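Local coordinates for carboxynorspermidine decarboxylase (Campylobacter jejuni subsp. jejuni 81116, PDB 3N29), which probably decarboxylates carboxynorspermidine to norspermidine, using pyridoxal-5'-phosphate as cofactor in a beta/alpha-barrel fold, at residues L156-N161 and N194-L199; E337-Y342 and A359-L364. All coordinates share one frame; numbering follows the deposited sequence.

How the interactions relate
Interactions 1 and 2 belong to the two different parts of the decarboxylase and do not touch: their centres lie 56 Å apart, on opposite sides of the chain's centre, and their nearest atoms are about 38 Å from each other. Interaction 1 joins neighbouring parallel strands in the wall of the beta/alpha barrel, where the side chain of Cys160 comes to about 11 Å from a bound pyridoxal-5'-phosphate. Interaction 2 comes later in the chain and joins the two strands of an antiparallel hairpin in the mixed sheet. Parallel pairing with aliphatic packing in the first contrasts with antiparallel pairing and aromatic packing in the second.

Interaction 1: L156-N161 and N194-L199; sequences LGLRCN and NAIEGL
Strand 155-159 pairs in parallel with strand 198-200 in the wall of the barrel, through Gly157 with Gly198 and Leu158 with Leu199, and the chain leading into the second strand, Ala195-Glu197, also packs on Leu156 and Leu158. The contact is largely buried, and its main-chain bonds gather on the carbonyl of Leu156. That oxygen, Leu156 O, accepts two amides: Glu197 N at 2.7 Å, almost in line with the carbonyl bond, and Gly198 N at 3.2 Å, tilted 22° from the carbonyl plane. Two residues further on, Leu158 N donates to Gly198 O at 3.0 Å and continues the ladder. Gly157 and Gly198 face each other in register, their CA atoms 4.3 Å apart, and with no side chain on either the backbones come close. At the beginning of the pairing a water accepts a hydrogen bond from Leu156 N and donates one to Ala195 O, linking Leu156 to the loop that leads into the second strand.

The two strands are the fifth and sixth of the eight parallel strands that close the beta/alpha barrel. Leu158 and Leu199 point to one face of the sheet, and Ile196, from the chain before strand 198-200, brings its CD1 to 3.7 Å from CG of Leu158; the two side chains cross at roughly a right angle. The torsion of Ile196 (chi1 -62°) sets CG1 beside its backbone N, and from there the CG1-CD1 arm extends to Leu158 while CG2 stays near Leu156 O. Phe144 of helix 141-147 packs on both residues of this pair. Farther along, Cys160 SG lies 3.7 Å from Leu199 CD2, and Phe219 of helix 209-223 touches both side chains. Glu197 turns its carboxylate to a different partner, OE1 being hydrogen-bonded to Ser155 OG.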
loop_
_atom_site.group_PDB
_atom_site.type_symbol
_atom_site.label_atom_id
_atom_site.label_comp_id
_atom_site.label_asym_id
_atom_site.label_seq_id
_atom_site.Cartn_x
_atom_site.Cartn_y
_atom_site.Cartn_z
ATOM N N LEU A 156 22.770 5.999 -23.619
ATOM C CA LEU A 156 21.806 4.907 -23.658
ATOM C C LEU A 156 22.466 3.661 -23.138
ATOM O O LEU A 156 23.630 3.327 -23.471
ATOM C CB LEU A 156 21.297 4.677 -25.068
ATOM C CG LEU A 156 20.618 5.821 -25.804
ATOM C CD1 LEU A 156 20.179 5.255 -27.181
ATOM C CD2 LEU A 156 19.461 6.451 -24.995
ATOM N N GLY A 157 21.735 2.971 -22.272
ATOM C CA GLY A 157 22.190 1.687 -21.744
ATOM C C GLY A 157 21.135 0.616 -21.940
ATOM O O GLY A 157 19.951 0.914 -22.242
ATOM N N LEU A 158 21.558 -0.629 -21.768
ATOM C CA LEU A 158 20.653 -1.779 -21.705
ATOM C C LEU A 158 20.786 -2.545 -20.402
ATOM O O LEU A 158 21.907 -2.793 -19.922
ATOM C CB LEU A 158 20.915 -2.749 -22.844
ATOM C CG LEU A 158 20.747 -2.164 -24.260
ATOM C CD1 LEU A 158 21.383 -3.087 -25.290
ATOM C CD2 LEU A 158 19.261 -1.806 -24.628
ATOM N N ARG A 159 19.650 -2.998 -19.878
ATOM C CA ARG A 159 19.658 -3.800 -18.682
ATOM C C ARG A 159 19.847 -5.261 -19.061
ATOM O O ARG A 159 19.214 -5.758 -19.987
ATOM C CB ARG A 159 18.397 -3.608 -17.863
ATOM C CG ARG A 159 18.409 -4.540 -16.674
ATOM C CD ARG A 159 17.376 -4.176 -15.648
ATOM N NE ARG A 159 17.402 -4.985 -14.430
ATOM C CZ ARG A 159 16.568 -4.822 -13.402
ATOM N NH1 ARG A 159 15.605 -3.915 -13.458
ATOM N NH2 ARG A 159 16.675 -5.578 -12.316
ATOM N N CYS A 160 20.734 -5.923 -18.340
ATOM C CA CYS A 160 21.149 -7.309 -18.586
ATOM C C CYS A 160 20.512 -8.215 -17.526
ATOM O O CYS A 160 20.562 -7.909 -16.324
ATOM C CB CYS A 160 22.639 -7.374 -18.441
ATOM S SG CYS A 160 23.464 -6.349 -19.699
ATOM N N ASN A 161 19.907 -9.303 -17.971
ATOM C CA ASN A 161 19.312 -10.286 -17.082
ATOM C C ASN A 161 20.454 -11.220 -16.747
ATOM O O ASN A 161 20.864 -11.977 -17.563
ATOM C CB ASN A 161 18.176 -11.039 -17.766
ATOM C CG ASN A 161 17.563 -12.099 -16.880
ATOM O OD1 ASN A 161 18.205 -12.527 -15.908
ATOM N ND2 ASN A 161 16.302 -12.562 -17.215
ATOM N N ASN A 194 26.191 -0.126 -31.504
ATOM C CA ASN A 194 26.882 1.151 -31.734
ATOM C C ASN A 194 26.316 2.305 -30.921
ATOM O O ASN A 194 27.095 3.137 -30.438
ATOM C CB ASN A 194 26.855 1.564 -33.218
ATOM C CG ASN A 194 27.928 0.863 -34.057
ATOM O OD1 ASN A 194 28.635 -0.020 -33.557
ATOM N ND2 ASN A 194 28.043 1.240 -35.335
ATOM N N ALA A 195 24.986 2.374 -30.796
ATOM C CA ALA A 195 24.330 3.494 -30.131
ATOM C C ALA A 195 24.311 3.338 -28.611
ATOM O O ALA A 195 23.866 4.275 -27.899
ATOM C CB ALA A 195 22.890 3.701 -30.658
ATOM N N ILE A 196 24.754 2.175 -28.111
ATOM C CA ILE A 196 24.648 1.827 -26.660
ATOM C C ILE A 196 25.960 2.102 -25.930
ATOM O O ILE A 196 27.018 1.588 -26.358
ATOM C CB ILE A 196 24.321 0.327 -26.446
ATOM C CG1 ILE A 196 22.951 -0.055 -27.064
ATOM C CG2 ILE A 196 24.451 -0.032 -24.953
ATOM C CD1 ILE A 196 21.730 0.665 -26.511
ATOM N N GLU A 197 25.926 2.930 -24.875
ATOM C CA GLU A 197 27.142 3.322 -24.180
ATOM C C GLU A 197 27.311 2.633 -22.843
ATOM O O GLU A 197 28.378 2.708 -22.255
ATOM C CB GLU A 197 27.226 4.857 -24.023
ATOM C CG GLU A 197 27.721 5.544 -25.295
ATOM C CD GLU A 197 27.723 7.105 -25.201
ATOM O OE1 GLU A 197 27.285 7.686 -24.191
ATOM O OE2 GLU A 197 28.192 7.768 -26.140
ATOM N N GLY A 198 26.246 2.000 -22.317
ATOM C CA GLY A 198 26.374 1.343 -21.049
ATOM C C GLY A 198 25.568 0.062 -20.902
ATOM O O GLY A 198 24.559 -0.179 -21.598
ATOM N N LEU A 199 25.998 -0.737 -19.948
ATOM C CA LEU A 199 25.218 -1.891 -19.500
ATOM C C LEU A 199 24.861 -1.761 -18.046
ATOM O O LEU A 199 25.645 -1.172 -17.229
ATOM C CB LEU A 199 26.017 -3.161 -19.734
ATOM C CG LEU A 199 26.303 -3.552 -21.186
ATOM C CD1 LEU A 199 27.258 -4.735 -21.180
ATOM C CD2 LEU A 199 24.980 -3.859 -22.046
HETATM O O HOH W 1 24.333 6.275 -26.151
#

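Interaction 2: E337-Y342 and A359-L364; sequences ENEFAY and AFDKKL
The side chains of Tyr342 and Leu364 run alongside one another, pointing opposite ways, so that Leu364 CD1 sits over one face of the tyrosine ring, 3.8 Å from its centroid, in a CH-pi contact. At the far end of the ring the Tyr342 hydroxyl accepts a hydrogen bond from Leu364 N, with OH 2.9 Å from that nitrogen. Phe360 crosses Tyr342 at about a right angle, and their CD2 atoms approach to 3.9 Å. Phe340 packs on the loop that follows strand 354-360. With CG beside the backbone N (chi1 -56°), its ring has Lys363 CG over one face, 4.0 Å from the centroid, and Asp361 O at its edge.

Phe340 and Phe360 form a hydrogen-bonded antiparallel pair of the hairpin 340-345/354-360, in which Phe360 N reaches Phe340 O at 2.9 Å and Phe340 N reaches Phe360 O at 2.8 Å. Outside the pair, Glu339 OE2 makes a salt bridge with Arg322, and OE1 accepts a hydrogen bond from Lys336 N. The tyrosine hydroxyl thus satisfies a main-chain amide four residues beyond the end of strand 354-360, which probably helps hold Leu364 over one face of the ring.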
loop_
_atom_site.group_PDB
_atom_site.type_symbol
_atom_site.label_atom_id
_atom_site.label_comp_id
_atom_site.label_asym_id
_atom_site.label_seq_id
_atom_site.Cartn_x
_atom_site.Cartn_y
_atom_site.Cartn_z
ATOM N N GLU A 337 11.562 -11.722 33.674
ATOM C CA GLU A 337 11.012 -11.676 34.983
ATOM C C GLU A 337 10.361 -10.297 35.293
ATOM O O GLU A 337 9.211 -10.239 35.795
ATOM C CB GLU A 337 12.174 -12.078 35.971
ATOM C CG GLU A 337 12.830 -13.570 35.671
ATOM C CD GLU A 337 13.692 -13.791 34.320
ATOM O OE1 GLU A 337 14.575 -12.988 33.934
ATOM O OE2 GLU A 337 13.529 -14.839 33.660
ATOM N N ASN A 338 11.064 -9.207 35.004
ATOM C CA ASN A 338 10.566 -7.866 35.380
ATOM C C ASN A 338 9.993 -7.096 34.155
ATOM O O ASN A 338 9.981 -5.893 34.131
ATOM C CB ASN A 338 11.667 -7.029 36.045
ATOM C CG ASN A 338 12.160 -7.606 37.413
ATOM O OD1 ASN A 338 11.413 -8.225 38.200
ATOM N ND2 ASN A 338 13.431 -7.382 37.690
ATOM N N GLU A 339 9.513 -7.798 33.135
ATOM C CA GLU A 339 8.913 -7.136 31.961
ATOM C C GLU A 339 7.394 -7.187 31.897
ATOM O O GLU A 339 6.750 -7.937 32.625
ATOM C CB GLU A 339 9.469 -7.769 30.714
ATOM C CG GLU A 339 11.011 -7.553 30.565
ATOM C CD GLU A 339 11.552 -8.325 29.382
ATOM O OE1 GLU A 339 10.991 -9.393 29.031
ATOM O OE2 GLU A 339 12.490 -7.839 28.749
ATOM N N PHE A 340 6.833 -6.420 30.955
ATOM C CA PHE A 340 5.394 -6.379 30.707
ATOM C C PHE A 340 5.154 -6.577 29.210
ATOM O O PHE A 340 5.770 -5.873 28.401
ATOM C CB PHE A 340 4.837 -5.033 31.138
ATOM C CG PHE A 340 5.128 -4.717 32.564
ATOM C CD1 PHE A 340 4.296 -5.226 33.577
ATOM C CD2 PHE A 340 6.264 -4.030 32.912
ATOM C CE1 PHE A 340 4.597 -4.993 34.919
ATOM C CE2 PHE A 340 6.555 -3.772 34.285
ATOM C CZ PHE A 340 5.735 -4.287 35.258
ATOM N N ALA A 341 4.334 -7.580 28.850
ATOM C CA ALA A 341 4.011 -7.887 27.451
ATOM C C ALA A 341 2.801 -7.087 26.969
ATOM O O ALA A 341 1.733 -7.074 27.660
ATOM C CB ALA A 341 3.687 -9.417 27.282
ATOM N N TYR A 342 2.891 -6.545 25.769
ATOM C CA TYR A 342 1.733 -5.957 25.087
ATOM C C TYR A 342 1.676 -6.343 23.582
ATOM O O TYR A 342 2.741 -6.395 22.891
ATOM C CB TYR A 342 1.863 -4.449 25.162
ATOM C CG TYR A 342 1.683 -3.825 26.530
ATOM C CD1 TYR A 342 0.457 -3.337 26.929
ATOM C CD2 TYR A 342 2.759 -3.672 27.376
ATOM C CE1 TYR A 342 0.270 -2.750 28.183
ATOM C CE2 TYR A 342 2.617 -3.095 28.610
ATOM C CZ TYR A 342 1.358 -2.651 29.017
ATOM O OH TYR A 342 1.270 -2.075 30.214
ATOM N N ALA A 359 7.817 -6.863 24.656
ATOM C CA ALA A 359 8.108 -6.833 26.044
ATOM C C ALA A 359 8.738 -5.481 26.324
ATOM O O ALA A 359 9.700 -5.101 25.613
ATOM C CB ALA A 359 9.114 -7.910 26.407
ATOM N N PHE A 360 8.196 -4.807 27.343
ATOM C CA PHE A 360 8.712 -3.533 27.855
ATOM C C PHE A 360 9.165 -3.679 29.324
ATOM O O PHE A 360 8.697 -4.600 30.020
ATOM C CB PHE A 360 7.617 -2.453 27.766
ATOM C CG PHE A 360 7.173 -2.120 26.359
ATOM C CD1 PHE A 360 7.689 -1.004 25.692
ATOM C CD2 PHE A 360 6.216 -2.887 25.707
ATOM C CE1 PHE A 360 7.252 -0.647 24.414
ATOM C CE2 PHE A 360 5.815 -2.557 24.414
ATOM C CZ PHE A 360 6.331 -1.463 23.761
ATOM N N ASP A 361 10.045 -2.764 29.773
ATOM C CA ASP A 361 10.515 -2.665 31.180
ATOM C C ASP A 361 9.530 -2.045 32.155
ATOM O O ASP A 361 9.740 -2.107 33.364
ATOM C CB ASP A 361 11.712 -1.714 31.258
ATOM C CG ASP A 361 12.967 -2.348 30.801
ATOM O OD1 ASP A 361 12.927 -3.509 30.339
ATOM O OD2 ASP A 361 14.021 -1.694 30.934
ATOM N N LYS A 362 8.510 -1.375 31.646
ATOM C CA LYS A 362 7.491 -0.776 32.514
ATOM C C LYS A 362 6.143 -0.779 31.810
ATOM O O LYS A 362 6.095 -0.981 30.595
ATOM C CB LYS A 362 7.906 0.656 32.863
ATOM C CG LYS A 362 8.386 1.434 31.670
ATOM C CD LYS A 362 8.354 2.978 31.913
ATOM C CE LYS A 362 8.176 3.718 30.561
ATOM N NZ LYS A 362 7.908 5.201 30.747
ATOM N N LYS A 363 5.057 -0.616 32.553
ATOM C CA LYS A 363 3.746 -0.629 31.950
ATOM C C LYS A 363 3.613 0.550 31.039
ATOM O O LYS A 363 4.175 1.596 31.285
ATOM C CB LYS A 363 2.621 -0.553 32.994
ATOM C CG LYS A 363 2.544 -1.795 33.822
ATOM C CD LYS A 363 1.549 -1.623 34.989
ATOM C CE LYS A 363 1.349 -2.936 35.671
ATOM N NZ LYS A 363 0.511 -3.816 34.834
ATOM N N LEU A 364 2.876 0.359 29.956
ATOM C CA LEU A 364 2.508 1.455 29.088
ATOM C C LEU A 364 1.350 2.239 29.658
ATOM O O LEU A 364 0.514 1.713 30.407
ATOM C CB LEU A 364 2.130 0.910 27.694
ATOM C CG LEU A 364 3.245 0.253 26.892
ATOM C CD1 LEU A 364 2.682 -0.332 25.546
ATOM C CD2 LEU A 364 4.349 1.344 26.774
HETATM O O HOH W 2 12.222 -5.226 27.542
#